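Local coordinates for Glyco_hydro_cc domain-containing protein (Blastomyces gilchristii, PDB 6UB0) that probably cleaves beta-1,3-glucan chains such as curdlan from their ends, as an exo-beta-1,3-glucanase of glycoside hydrolase family GH128 built on a TIM-barrel core, at residues A[93-98]-A[133-137]; A[105-111]-A[136-142]. All coordinates share one frame; numbering follows the deposited sequence.

Contact 1: residues A[93-98]-A[133-137]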
loop_
_atom_site.group_PDB
_atom_site.type_symbol
_atom_site.label_atom_id
_atom_site.label_comp_id
_atom_site.label_asym_id
_atom_site.label_seq_id
_atom_site.Cartn_x
_atom_site.Cartn_y
_atom_site.Cartn_z
ATOM N N TYR A 93 5.926 14.159 7.667
ATOM C CA TYR A 93 6.675 12.916 7.380
ATOM C C TYR A 93 7.930 12.970 8.232
ATOM O O TYR A 93 8.084 12.082 9.083
ATOM C CB TYR A 93 7.097 12.732 5.921
ATOM C CG TYR A 93 7.577 11.329 5.636
ATOM C CD1 TYR A 93 6.700 10.293 5.311
ATOM C CD2 TYR A 93 8.928 11.016 5.698
ATOM C CE1 TYR A 93 7.159 8.993 5.068
ATOM C CE2 TYR A 93 9.395 9.732 5.463
ATOM C CZ TYR A 93 8.518 8.711 5.143
ATOM O OH TYR A 93 9.071 7.475 4.923
ATOM N N GLN A 94 8.731 14.018 7.982
ATOM C CA GLN A 94 10.041 14.267 8.629
ATOM C C GLN A 94 9.849 14.191 10.126
ATOM O O GLN A 94 10.716 13.567 10.779
ATOM C CB GLN A 94 10.614 15.611 8.208
ATOM C CG GLN A 94 11.394 15.463 6.922
ATOM C CD GLN A 94 11.915 16.795 6.482
ATOM O OE1 GLN A 94 12.869 17.318 7.049
ATOM N NE2 GLN A 94 11.299 17.328 5.455
ATOM N N LYS A 95 8.760 14.782 10.612
ATOM C CA LYS A 95 8.405 14.820 12.053
ATOM C C LYS A 95 8.052 13.427 12.593
ATOM O O LYS A 95 8.580 13.086 13.658
ATOM C CB LYS A 95 7.262 15.789 12.348
ATOM C CG LYS A 95 6.883 15.912 13.822
ATOM C CD LYS A 95 6.073 17.188 14.122
ATOM C CE LYS A 95 5.047 17.009 15.230
ATOM N NZ LYS A 95 5.607 17.234 16.594
ATOM N N TYR A 96 7.145 12.698 11.944
ATOM C CA TYR A 96 6.384 11.578 12.558
ATOM C C TYR A 96 6.900 10.219 12.053
ATOM O O TYR A 96 6.771 9.237 12.793
ATOM C CB TYR A 96 4.878 11.737 12.302
ATOM C CG TYR A 96 4.180 12.740 13.191
ATOM C CD1 TYR A 96 3.963 12.462 14.529
ATOM C CD2 TYR A 96 3.667 13.929 12.683
ATOM C CE1 TYR A 96 3.304 13.355 15.360
ATOM C CE2 TYR A 96 2.986 14.832 13.496
ATOM C CZ TYR A 96 2.812 14.544 14.847
ATOM O OH TYR A 96 2.177 15.426 15.702
ATOM N N MET A 97 7.497 10.161 10.860
ATOM C CA MET A 97 8.056 8.910 10.287
ATOM C C MET A 97 9.599 8.800 10.462
ATOM O O MET A 97 10.060 7.723 10.931
ATOM C CB MET A 97 7.658 8.831 8.816
ATOM C CG MET A 97 6.130 8.944 8.621
ATOM S SD MET A 97 5.174 7.462 9.061
ATOM C CE MET A 97 5.936 6.218 8.018
ATOM N N ASN A 98 10.390 9.783 9.987
ATOM C CA ASN A 98 11.888 9.738 9.983
ATOM C C ASN A 98 12.470 9.182 11.284
ATOM O O ASN A 98 13.539 8.600 11.258
ATOM C CB ASN A 98 12.533 11.116 9.798
ATOM C CG ASN A 98 12.792 11.458 8.348
ATOM O OD1 ASN A 98 12.142 10.920 7.465
ATOM N ND2 ASN A 98 13.723 12.362 8.083
ATOM N N ASN A 133 15.552 14.980 2.997
ATOM C CA ASN A 133 15.532 14.795 4.479
ATOM C C ASN A 133 14.376 13.876 4.917
ATOM O O ASN A 133 14.229 13.616 6.149
ATOM C CB ASN A 133 15.355 16.105 5.248
ATOM C CG ASN A 133 16.390 17.173 4.944
ATOM O OD1 ASN A 133 17.600 16.918 4.853
ATOM N ND2 ASN A 133 15.912 18.397 4.827
ATOM N N CYS A 134 13.517 13.455 3.984
ATOM C CA CYS A 134 12.489 12.423 4.269
ATOM C C CYS A 134 13.243 11.077 4.157
ATOM O O CYS A 134 13.887 10.817 3.113
ATOM C CB CYS A 134 11.246 12.568 3.378
ATOM S SG CYS A 134 10.143 13.993 3.687
ATOM N N LYS A 135 13.211 10.272 5.214
ATOM C CA LYS A 135 13.833 8.913 5.262
ATOM C C LYS A 135 12.821 7.881 4.743
ATOM O O LYS A 135 11.950 7.466 5.511
ATOM C CB LYS A 135 14.305 8.584 6.680
ATOM C CG LYS A 135 15.552 9.364 7.099
ATOM C CD LYS A 135 16.012 9.120 8.515
ATOM C CE LYS A 135 17.205 9.954 8.906
ATOM N NZ LYS A 135 16.894 10.697 10.141
ATOM N N ILE A 136 12.944 7.534 3.463
ATOM C CA ILE A 136 11.929 6.760 2.687
ATOM C C ILE A 136 12.633 5.557 2.070
ATOM O O ILE A 136 13.509 5.761 1.209
ATOM C CB ILE A 136 11.233 7.603 1.598
ATOM C CG1 ILE A 136 10.563 8.860 2.163
ATOM C CG2 ILE A 136 10.227 6.749 0.836
ATOM C CD1 ILE A 136 10.308 9.948 1.139
ATOM N N ASP A 137 12.205 4.365 2.469
ATOM C CA ASP A 137 12.715 3.055 1.987
ATOM C C ASP A 137 11.907 2.624 0.781
ATOM O O ASP A 137 12.440 1.861 0.006
ATOM C CB ASP A 137 12.665 1.957 3.059
ATOM C CG ASP A 137 13.622 2.250 4.190
ATOM O OD1 ASP A 137 14.802 2.054 3.967
ATOM O OD2 ASP A 137 13.184 2.770 5.242
#

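Contact 2: residues A[105-111]-A[136-142]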
loop_
_atom_site.group_PDB
_atom_site.type_symbol
_atom_site.label_atom_id
_atom_site.label_comp_id
_atom_site.label_asym_id
_atom_site.label_seq_id
_atom_site.Cartn_x
_atom_site.Cartn_y
_atom_site.Cartn_z
ATOM N N ARG A 105 11.537 0.045 8.072
ATOM C CA ARG A 105 11.528 0.582 6.705
ATOM C C ARG A 105 10.260 1.445 6.602
ATOM O O ARG A 105 9.236 1.099 7.248
ATOM C CB ARG A 105 11.680 -0.575 5.727
ATOM C CG ARG A 105 12.869 -1.456 6.057
ATOM C CD ARG A 105 12.999 -2.560 5.050
ATOM N NE ARG A 105 13.270 -2.007 3.741
ATOM C CZ ARG A 105 12.415 -2.045 2.727
ATOM N NH1 ARG A 105 11.228 -2.600 2.890
ATOM N NH2 ARG A 105 12.730 -1.481 1.573
ATOM N N LEU A 106 10.433 2.640 6.044
ATOM C CA LEU A 106 9.409 3.698 5.987
ATOM C C LEU A 106 8.897 3.780 4.548
ATOM O O LEU A 106 9.727 3.868 3.568
ATOM C CB LEU A 106 10.035 5.007 6.462
ATOM C CG LEU A 106 10.658 4.948 7.854
ATOM C CD1 LEU A 106 11.235 6.306 8.283
ATOM C CD2 LEU A 106 9.648 4.433 8.873
ATOM N N GLY A 107 7.569 3.718 4.410
ATOM C CA GLY A 107 6.879 3.807 3.122
ATOM C C GLY A 107 6.301 5.184 2.928
ATOM O O GLY A 107 5.782 5.748 3.866
ATOM N N SER A 108 6.463 5.750 1.754
ATOM C CA SER A 108 5.947 7.106 1.477
ATOM C C SER A 108 4.433 7.186 1.705
ATOM O O SER A 108 3.719 6.181 1.775
ATOM C CB SER A 108 6.241 7.475 0.068
ATOM O OG SER A 108 5.229 6.945 -0.740
ATOM N N PRO A 109 3.880 8.403 1.781
ATOM C CA PRO A 109 2.430 8.552 1.626
ATOM C C PRO A 109 2.093 7.858 0.302
ATOM O O PRO A 109 2.872 7.873 -0.673
ATOM C CB PRO A 109 2.224 10.065 1.598
ATOM C CG PRO A 109 3.484 10.603 2.247
ATOM C CD PRO A 109 4.568 9.711 1.707
ATOM N N ALA A 110 0.898 7.275 0.251
ATOM C CA ALA A 110 0.412 6.472 -0.885
ATOM C C ALA A 110 -0.488 7.350 -1.769
ATOM O O ALA A 110 -1.480 7.856 -1.240
ATOM C CB ALA A 110 -0.404 5.288 -0.416
ATOM N N VAL A 111 -0.064 7.641 -2.981
ATOM C CA VAL A 111 -0.892 8.497 -3.876
ATOM C C VAL A 111 -1.863 7.655 -4.698
ATOM O O VAL A 111 -1.553 6.544 -5.064
ATOM C CB VAL A 111 -0.025 9.429 -4.723
ATOM C CG1 VAL A 111 0.602 10.437 -3.784
ATOM C CG2 VAL A 111 1.023 8.684 -5.523
ATOM N N ILE A 136 12.944 7.534 3.463
ATOM C CA ILE A 136 11.929 6.760 2.687
ATOM C C ILE A 136 12.633 5.557 2.070
ATOM O O ILE A 136 13.509 5.761 1.209
ATOM C CB ILE A 136 11.233 7.603 1.598
ATOM C CG1 ILE A 136 10.563 8.860 2.163
ATOM C CG2 ILE A 136 10.227 6.749 0.836
ATOM C CD1 ILE A 136 10.308 9.948 1.139
ATOM N N ASP A 137 12.205 4.365 2.469
ATOM C CA ASP A 137 12.715 3.055 1.987
ATOM C C ASP A 137 11.907 2.624 0.781
ATOM O O ASP A 137 12.440 1.861 0.006
ATOM C CB ASP A 137 12.665 1.957 3.059
ATOM C CG ASP A 137 13.622 2.250 4.190
ATOM O OD1 ASP A 137 14.802 2.054 3.967
ATOM O OD2 ASP A 137 13.184 2.770 5.242
ATOM N N PHE A 138 10.644 3.063 0.643
ATOM C CA PHE A 138 9.786 2.602 -0.490
ATOM C C PHE A 138 8.626 3.575 -0.696
ATOM O O PHE A 138 8.227 4.204 0.267
ATOM C CB PHE A 138 9.340 1.157 -0.233
ATOM C CG PHE A 138 8.420 0.979 0.947
ATOM C CD1 PHE A 138 7.044 1.082 0.798
ATOM C CD2 PHE A 138 8.922 0.674 2.201
ATOM C CE1 PHE A 138 6.201 0.916 1.885
ATOM C CE2 PHE A 138 8.084 0.526 3.300
ATOM C CZ PHE A 138 6.720 0.631 3.140
ATOM N N LEU A 139 8.234 3.802 -1.945
ATOM C CA LEU A 139 7.008 4.561 -2.312
ATOM C C LEU A 139 5.811 3.628 -2.164
ATOM O O LEU A 139 5.917 2.498 -2.545
ATOM C CB LEU A 139 7.050 5.054 -3.764
ATOM C CG LEU A 139 8.225 5.947 -4.169
ATOM C CD1 LEU A 139 7.959 6.602 -5.523
ATOM C CD2 LEU A 139 8.467 7.034 -3.129
ATOM N N ALA A 140 4.691 4.172 -1.703
ATOM C CA ALA A 140 3.393 3.481 -1.711
ATOM C C ALA A 140 2.575 4.170 -2.806
ATOM O O ALA A 140 2.536 5.420 -2.845
ATOM C CB ALA A 140 2.733 3.564 -0.357
ATOM N N VAL A 141 1.960 3.401 -3.693
ATOM C CA VAL A 141 1.034 3.942 -4.735
ATOM C C VAL A 141 -0.240 3.088 -4.854
ATOM O O VAL A 141 -0.263 1.905 -4.445
ATOM C CB VAL A 141 1.741 3.972 -6.106
ATOM C CG1 VAL A 141 3.030 4.822 -6.045
ATOM C CG2 VAL A 141 1.961 2.556 -6.614
ATOM N N HIS A 142 -1.265 3.658 -5.457
ATOM C CA HIS A 142 -2.574 3.007 -5.655
ATOM C C HIS A 142 -3.022 3.111 -7.109
ATOM O O HIS A 142 -2.849 4.211 -7.624
ATOM C CB HIS A 142 -3.640 3.741 -4.914
ATOM C CG HIS A 142 -3.553 3.683 -3.449
ATOM N ND1 HIS A 142 -4.369 4.413 -2.688
ATOM C CD2 HIS A 142 -2.737 2.992 -2.623
ATOM C CE1 HIS A 142 -4.151 4.146 -1.419
ATOM N NE2 HIS A 142 -3.129 3.282 -1.333
#

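Contact 1: residues A[93-98]-A[133-137]
One carboxamide reads the backbone of a loop here: the side chain of Asn-98, in the segment that follows on from helix 86-96, bonds to both Asn-133 and Lys-135 and spans Cys-134 between them. Its acceptor half is nearly straight, Lys-135 N to Asn-98 OD1 at 2.6 Å with 170° at the hydrogen, although the donor is tilted from the amide plane. The other half, from Asn-98 ND2 to Asn-133 O, is modelled so short that its exact length is doubtful. Engaging both ends would fix the rotation of the amide, if that short bond is taken at face value, and the aliphatic part of Lys-135 crosses it at about a right angle, with Lys-135 CG 3.6 Å from Asn-98 ND2.

Tyr-93 supplies a third bond. Its CG lies anti to the backbone N (chi1 -167°), which carries the ring from the helix toward the loop, and Tyr-93 OH donates to Lys-135 O at 2.9 Å from above the carbonyl plane. Along the ring, Tyr-93 CD2 meets Cys-134 CB at 3.6 Å and Tyr-93 CE2 meets Ile-136 CG1 at 3.6 Å, both obliquely; Met-97 CB lies over the centre of one ring face. Cys-134 SG also sits obliquely to this ring, in a sulfur-aromatic contact 4.8 Å from its centroid, and lies 3.8 Å from Gln-94 CG. At the outer end, Gln-94 OE1 approaches Asn-133 CB, their amide planes 53° apart.

The Cys-134 sulfur forms a disulfide with Cys-130 of helix 119-130. The arrangement is thus a helix-to-loop junction on the outside of a TIM barrel, where a disulfide-tied turn leads into strand 138-146.

Contact 2: residues A[105-111]-A[136-142]
With chi1 at 84°, Ser-108 OG sits between its own backbone N and carbonyl carbon and faces strand 138-142, where it accepts from Ala-140 N at 3.0 Å, nearly straight at 167°. The same hydroxyl donates to Pro-109 O. It therefore accepts where a backbone carbonyl would ordinarily do so in a parallel ladder. Phe-138 CG likewise lies between its backbone N and carbonyl carbon (chi1 66°), which turns one face of the ring to Gly-107; Gly-107 CA lies over that face, offset toward the rim, though the closeness is doubtful as modelled.

Asp-137 and Arg-105 mark the start of the pairing. Asp-137 OD2 accepts from Leu-106 N at 2.9 Å through its anti lone pair, while Leu-106 O receives two donors, Asp-137 N at 2.8 Å in the carbonyl plane and Phe-138 N at 3.2 Å, tilted from it. The Arg-105 guanidinium lies with one face over Asp-137 CB, its plane strongly inclined to the carboxylate; no N-H points at Asp-137 OD1, and Arg-105 NH1 is instead salt-bridged to Glu-204. Ser-108 N to Phe-138 O continues the ladder at 2.8 Å.

At the far end the bond from His-142 N to Val-111 O, 2.9 Å, fixes the backbone, and Ala-110 CB touches both Ala-140 CB and His-142 NE2, the latter at 3.5 Å. The His-142 side chain touches the bound alpha-D-glucopyranose unit. Its ND1 bonds to Glu-75 OE2, of another glycan-pocket residue, and this bond would tend to fix the orientation of the imidazole beside the sugar.

Overall arrangement
Along the chain the order is helix 86-96, strand 105-111, helix 119-130, the 133-137 loop and strand 138-146, and Ile-136 and Asp-137 belong to both contacts. Their centres lie 11 Å apart. Contact 1 is at the surface, about 17 Å from the chain centre, while contact 2 is buried, about 7 Å from it, within a beta-alpha-beta unit of the five-stranded parallel sheet. Leu-106 joins them: its CB packs against Tyr-93 OH and its CD1 against Lys-135 O and Met-97 O. The outer helix-loop junction thus leads into neighbouring barrel strands, the second of which carries His-142 to the glycan pocket.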